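Local coordinates for protein aminotransferase (Streptomyces pactum, PDB 4ZM4) that belongs to the class-III aminotransferases, a family of pyridoxal-phosphate-dependent enzymes, and carries pyridoxal-5'-phosphate, at residues A105-A108 / E109-G113; G181-P184 / E185-A188; R319-V322 / A323-K327. The protein carries 1 engineered substitution. All coordinates share one frame; numbering follows the deposited sequence.

Contact 1: A105-A108 / E109-G113; sequences ALIA and ELVPG
Val111 turns CG1 anti to its own N (chi1 -168°), which swings CG2 round beside the N, where it faces the preceding helical turn and meets Ile107. CG2 comes to 3.5 Å from Ile107 O, and the two gamma methyls, Ile107 CG2 and Val111 CG2, brush at 4.3 Å. Glu109 also sends CG anti to its N (chi1 -164°). Its CB packs 3.4 Å from Ala105 O, while the extended chain carries OE1 to a salt bridge with Arg329, at the end of helix 315-329. A charged residue suits this exposed flank, whereas Leu110 is buried and packs against Leu106 O, with CB at 3.5 Å and CD1 at 3.7 Å.

The stretch is the last turn of helix 98-110 and its exit into a loop. Three i to i+4 bonds bind it: Glu109 N to Ala105 O (2.9 Å), Leu110 N to Leu106 O (3.1 Å) and Val111 N to Ile107 O (2.8 Å). The last is made by a residue that has already left helical backbone angles, and its N-H...O angle is 141°, less straight than the other two. Pro112 comes next; having no N-H, it cannot continue the series of backbone donors. Ile107, branched and buried, reaches Val117 and Phe119 of strand 116-120, and Leu110, likewise branched and buried, lies on Arg261. Val111 turns to Phe257 and Gln265.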
# COMPACT_ATOMS: atom_id res chain seq x y z
N ALA B 105 2.41 -1.54 -21.07
CA ALA B 105 1.93 -1.27 -22.45
C ALA B 105 0.42 -1.12 -22.51
O ALA B 105 -0.10 -0.21 -23.17
CB ALA B 105 2.39 -2.36 -23.40
N LEU B 106 -0.30 -1.98 -21.79
CA LEU B 106 -1.75 -1.79 -21.65
C LEU B 106 -2.15 -0.43 -21.10
O LEU B 106 -3.08 0.20 -21.60
CB LEU B 106 -2.36 -2.93 -20.83
CG LEU B 106 -2.61 -4.14 -21.73
CD1 LEU B 106 -2.75 -5.45 -20.95
CD2 LEU B 106 -3.83 -3.88 -22.61
N ILE B 107 -1.51 0.01 -20.02
CA ILE B 107 -1.83 1.33 -19.45
C ILE B 107 -1.54 2.41 -20.51
O ILE B 107 -2.40 3.25 -20.76
CB ILE B 107 -1.02 1.62 -18.15
CG1 ILE B 107 -1.50 0.70 -17.01
CG2 ILE B 107 -1.17 3.07 -17.72
CD1 ILE B 107 -0.56 0.66 -15.84
N ALA B 108 -0.37 2.34 -21.16
CA ALA B 108 0.02 3.36 -22.14
C ALA B 108 -0.96 3.43 -23.32
O ALA B 108 -1.29 4.52 -23.78
CB ALA B 108 1.43 3.14 -22.63
N GLU B 109 -1.44 2.28 -23.76
CA GLU B 109 -2.38 2.20 -24.88
C GLU B 109 -3.69 2.84 -24.50
O GLU B 109 -4.25 3.61 -25.26
CB GLU B 109 -2.64 0.72 -25.28
CG GLU B 109 -3.29 0.59 -26.64
CD GLU B 109 -3.89 -0.79 -26.93
OE1 GLU B 109 -3.38 -1.82 -26.44
OE2 GLU B 109 -4.89 -0.85 -27.64
N LEU B 110 -4.19 2.51 -23.31
CA LEU B 110 -5.50 2.96 -22.88
C LEU B 110 -5.52 4.40 -22.33
O LEU B 110 -6.57 5.05 -22.34
CB LEU B 110 -6.10 1.95 -21.85
CG LEU B 110 -6.87 0.73 -22.39
CD1 LEU B 110 -6.24 0.10 -23.60
CD2 LEU B 110 -7.03 -0.30 -21.32
N VAL B 111 -4.39 4.90 -21.83
CA VAL B 111 -4.38 6.25 -21.21
C VAL B 111 -3.52 7.20 -21.99
O VAL B 111 -2.31 7.01 -22.09
CB VAL B 111 -3.95 6.26 -19.73
CG1 VAL B 111 -4.24 7.61 -19.09
CG2 VAL B 111 -4.71 5.18 -18.99
N PRO B 112 -4.16 8.25 -22.57
CA PRO B 112 -3.49 9.22 -23.46
C PRO B 112 -2.19 9.79 -22.89
O PRO B 112 -1.13 9.71 -23.53
CB PRO B 112 -4.54 10.37 -23.61
CG PRO B 112 -5.85 9.78 -23.20
CD PRO B 112 -5.60 8.58 -22.34
N GLY B 113 -2.29 10.37 -21.70
CA GLY B 113 -1.17 11.09 -21.08
C GLY B 113 -0.10 10.24 -20.44
O GLY B 113 0.76 10.78 -19.75

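Contact 2: G181-P184 / E185-A188; sequences GMIP and EALA
Glu185 begins the second segment by turning back beside Pro184, which, with phi near -60°, sits at the second position of the first turn. The glutamate chain bends at chi2 (87°), which lays the carboxylate alongside the proline ring, with OE1 3.5 Å from Pro184 CD. The same oxygen lies 3.8 Å from Ile183 CB, the isoleucine side chain crossing the glutamate at about a right angle. OE2 is hydrogen-bonded to His189 of the second subunit.

Ala186 follows, its N giving a bond to Ile183 O (3.0 Å) from above the carbonyl plane, 53° out of it. Its small buried CB is covered by Met182 CE at 3.6 Å, a methyl brought over by the bend at chi3 in the methionine, and by Ile183 CG1 at 4.1 Å. Leu187 extends this apolar patch, its CG 4.4 Å from Met182 CE. A water accepts from Leu187 N and donates to Pro184 O, tying the two segments together where no direct bond joins that pair. Ala188 ends the segment with its N bonded to Glu185 O (2.9 Å).

The backbone forms two overlapping type I beta turns, Ile183-Ala186 and Glu185-Ala188, closed by the Ala186 N to Ile183 O and Ala188 N to Glu185 O bonds, in the loop between strands 142-146 and 190-193 that packs against the second subunit.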
# COMPACT_ATOMS: atom_id res chain seq x y z
N GLY B 181 -1.44 13.14 15.25
CA GLY B 181 -0.12 12.56 15.22
C GLY B 181 0.71 12.83 13.99
O GLY B 181 1.74 12.19 13.80
N MET B 182 0.27 13.79 13.18
CA MET B 182 1.07 14.31 12.06
C MET B 182 2.08 15.33 12.56
O MET B 182 1.80 16.07 13.50
CB MET B 182 0.14 14.97 11.01
CG MET B 182 -0.72 13.96 10.27
SD MET B 182 -2.01 14.66 9.22
CE MET B 182 -1.04 15.55 7.99
N ILE B 183 3.26 15.41 11.94
CA ILE B 183 4.21 16.45 12.32
C ILE B 183 3.59 17.82 12.02
O ILE B 183 2.80 17.96 11.09
CB ILE B 183 5.59 16.32 11.67
CG1 ILE B 183 5.50 16.35 10.13
CG2 ILE B 183 6.26 15.06 12.18
CD1 ILE B 183 6.82 16.55 9.43
N PRO B 184 3.92 18.81 12.86
CA PRO B 184 3.26 20.12 12.73
C PRO B 184 3.49 20.79 11.36
O PRO B 184 2.61 21.57 10.93
CB PRO B 184 3.85 20.98 13.87
CG PRO B 184 4.99 20.21 14.43
CD PRO B 184 4.87 18.76 13.99
N GLU B 185 4.59 20.47 10.69
CA GLU B 185 4.92 21.10 9.43
C GLU B 185 4.30 20.33 8.24
O GLU B 185 4.53 20.68 7.09
CB GLU B 185 6.44 21.18 9.25
CG GLU B 185 7.20 21.90 10.36
CD GLU B 185 7.59 20.98 11.53
OE1 GLU B 185 7.17 19.81 11.57
OE2 GLU B 185 8.31 21.43 12.43
N ALA B 186 3.50 19.30 8.52
CA ALA B 186 3.12 18.35 7.48
C ALA B 186 2.56 19.08 6.28
O ALA B 186 2.88 18.72 5.14
CB ALA B 186 2.11 17.36 8.00
N LEU B 187 1.74 20.10 6.54
CA LEU B 187 0.99 20.76 5.48
C LEU B 187 1.49 22.13 5.15
O LEU B 187 0.78 22.93 4.55
CB LEU B 187 -0.50 20.79 5.86
CG LEU B 187 -1.20 19.43 6.01
CD1 LEU B 187 -2.65 19.65 6.40
CD2 LEU B 187 -1.16 18.57 4.77
N ALA B 188 2.70 22.45 5.63
CA ALA B 188 3.29 23.78 5.47
C ALA B 188 3.41 24.19 4.01
O ALA B 188 3.35 25.37 3.70
CB ALA B 188 4.67 23.81 6.09
O HOH W 1 0.56 21.10 8.88

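Contact 3: R319-V322 / A323-K327; sequences RAVV and AMLGK
Val321 overlaps Leu325 one helical turn on: its CG1 lies 3.7 Å from Leu325 CD1, and the two side chains run side by side in the same direction. Leu325 holds CG beside its N (chi1 -64°), and this also places CG 3.4 Å from Val321 O, so the leucine covers the carbonyl that its own N binds at 2.8 Å. Met324 CB sits close to Ala320 O (3.2 Å), after which its chain bends at chi2 and leads away to Phe72 and Val79.

All of this lies within helix 315-329, whose regular i to i+4 bonds include Ala323 N to Arg319 O, nearly straight at 168°, and Gly326 N to Val322 O (2.9 Å). The helix packs against two others. Small Ala320 and Ala323 allow close packing on helix 77-89, touching Val83 and Ala82, while beta-branched Val322 lies on Arg102 and Ala103 of helix 98-110. The charged residues reach past this packing: Arg319 makes a salt bridge to Asp85 and a hydrogen bond to Gln86; Lys327, its chain fully extended, makes salt bridges to Asp76 and Glu78.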
# COMPACT_ATOMS: atom_id res chain seq x y z
N ARG B 319 -0.34 -9.22 -13.03
CA ARG B 319 -1.25 -10.15 -13.71
C ARG B 319 -2.70 -9.62 -13.65
O ARG B 319 -3.45 -9.69 -14.64
CB ARG B 319 -1.14 -11.55 -13.09
CG ARG B 319 -1.82 -12.65 -13.90
CD ARG B 319 -1.14 -12.92 -15.23
NE ARG B 319 -1.88 -13.91 -16.00
CZ ARG B 319 -1.73 -15.22 -15.88
NH1 ARG B 319 -0.84 -15.75 -15.06
NH2 ARG B 319 -2.48 -16.02 -16.60
N ALA B 320 -3.10 -9.10 -12.49
CA ALA B 320 -4.44 -8.54 -12.36
C ALA B 320 -4.63 -7.34 -13.30
O ALA B 320 -5.69 -7.18 -13.89
CB ALA B 320 -4.71 -8.15 -10.91
N VAL B 321 -3.61 -6.49 -13.43
CA VAL B 321 -3.72 -5.33 -14.31
C VAL B 321 -3.87 -5.82 -15.74
O VAL B 321 -4.73 -5.34 -16.47
CB VAL B 321 -2.51 -4.37 -14.19
CG1 VAL B 321 -2.51 -3.30 -15.27
CG2 VAL B 321 -2.49 -3.69 -12.82
N VAL B 322 -3.05 -6.79 -16.12
CA VAL B 322 -3.10 -7.35 -17.49
C VAL B 322 -4.44 -7.99 -17.82
O VAL B 322 -5.01 -7.75 -18.88
CB VAL B 322 -1.95 -8.36 -17.69
CG1 VAL B 322 -2.18 -9.23 -18.95
CG2 VAL B 322 -0.61 -7.63 -17.76
N ALA B 323 -4.95 -8.80 -16.91
CA ALA B 323 -6.26 -9.43 -17.12
C ALA B 323 -7.40 -8.40 -17.16
O ALA B 323 -8.29 -8.49 -18.00
CB ALA B 323 -6.53 -10.47 -16.04
N MET B 324 -7.34 -7.40 -16.28
CA MET B 324 -8.44 -6.46 -16.14
C MET B 324 -8.44 -5.50 -17.29
O MET B 324 -9.47 -5.28 -17.93
CB MET B 324 -8.35 -5.70 -14.83
CG MET B 324 -9.52 -4.79 -14.53
SD MET B 324 -11.12 -5.62 -14.40
CE MET B 324 -12.10 -4.31 -13.64
N LEU B 325 -7.27 -4.93 -17.59
CA LEU B 325 -7.20 -3.97 -18.70
C LEU B 325 -7.33 -4.70 -20.05
O LEU B 325 -7.88 -4.13 -20.99
CB LEU B 325 -5.94 -3.13 -18.62
CG LEU B 325 -5.76 -2.20 -17.42
CD1 LEU B 325 -4.56 -1.27 -17.59
CD2 LEU B 325 -7.01 -1.37 -17.19
N GLY B 326 -6.84 -5.94 -20.14
CA GLY B 326 -7.07 -6.79 -21.30
C GLY B 326 -8.53 -7.03 -21.56
O GLY B 326 -9.02 -6.83 -22.68
N LYS B 327 -9.26 -7.39 -20.51
CA LYS B 327 -10.72 -7.53 -20.60
C LYS B 327 -11.44 -6.25 -21.06
O LYS B 327 -12.28 -6.31 -21.97
CB LYS B 327 -11.32 -7.96 -19.27
CG LYS B 327 -12.82 -8.05 -19.26
CD LYS B 327 -13.32 -8.85 -18.08
CE LYS B 327 -14.83 -8.84 -18.02
NZ LYS B 327 -15.29 -9.57 -16.81

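Overall arrangement
Contacts 1 and 3 form one packed unit, although more than 200 residues separate them along the chain. Their centres are about 13 Å apart, and the two helices meet at, among others, Ile107 CG1 and Leu325 CD1, 3.7 Å apart. Leu106 CD1 adds to the seam, lying 3.8 Å from Val322 O and 4.2 Å from Gly326 N. Contact 2 stands apart at the subunit interface, its centre about 36 Å from that of contact 1 and 38 Å from that of contact 3. The bound P3B ligand is about 13 Å from the side chain of Val321, so that side chain lies beyond direct touch with it.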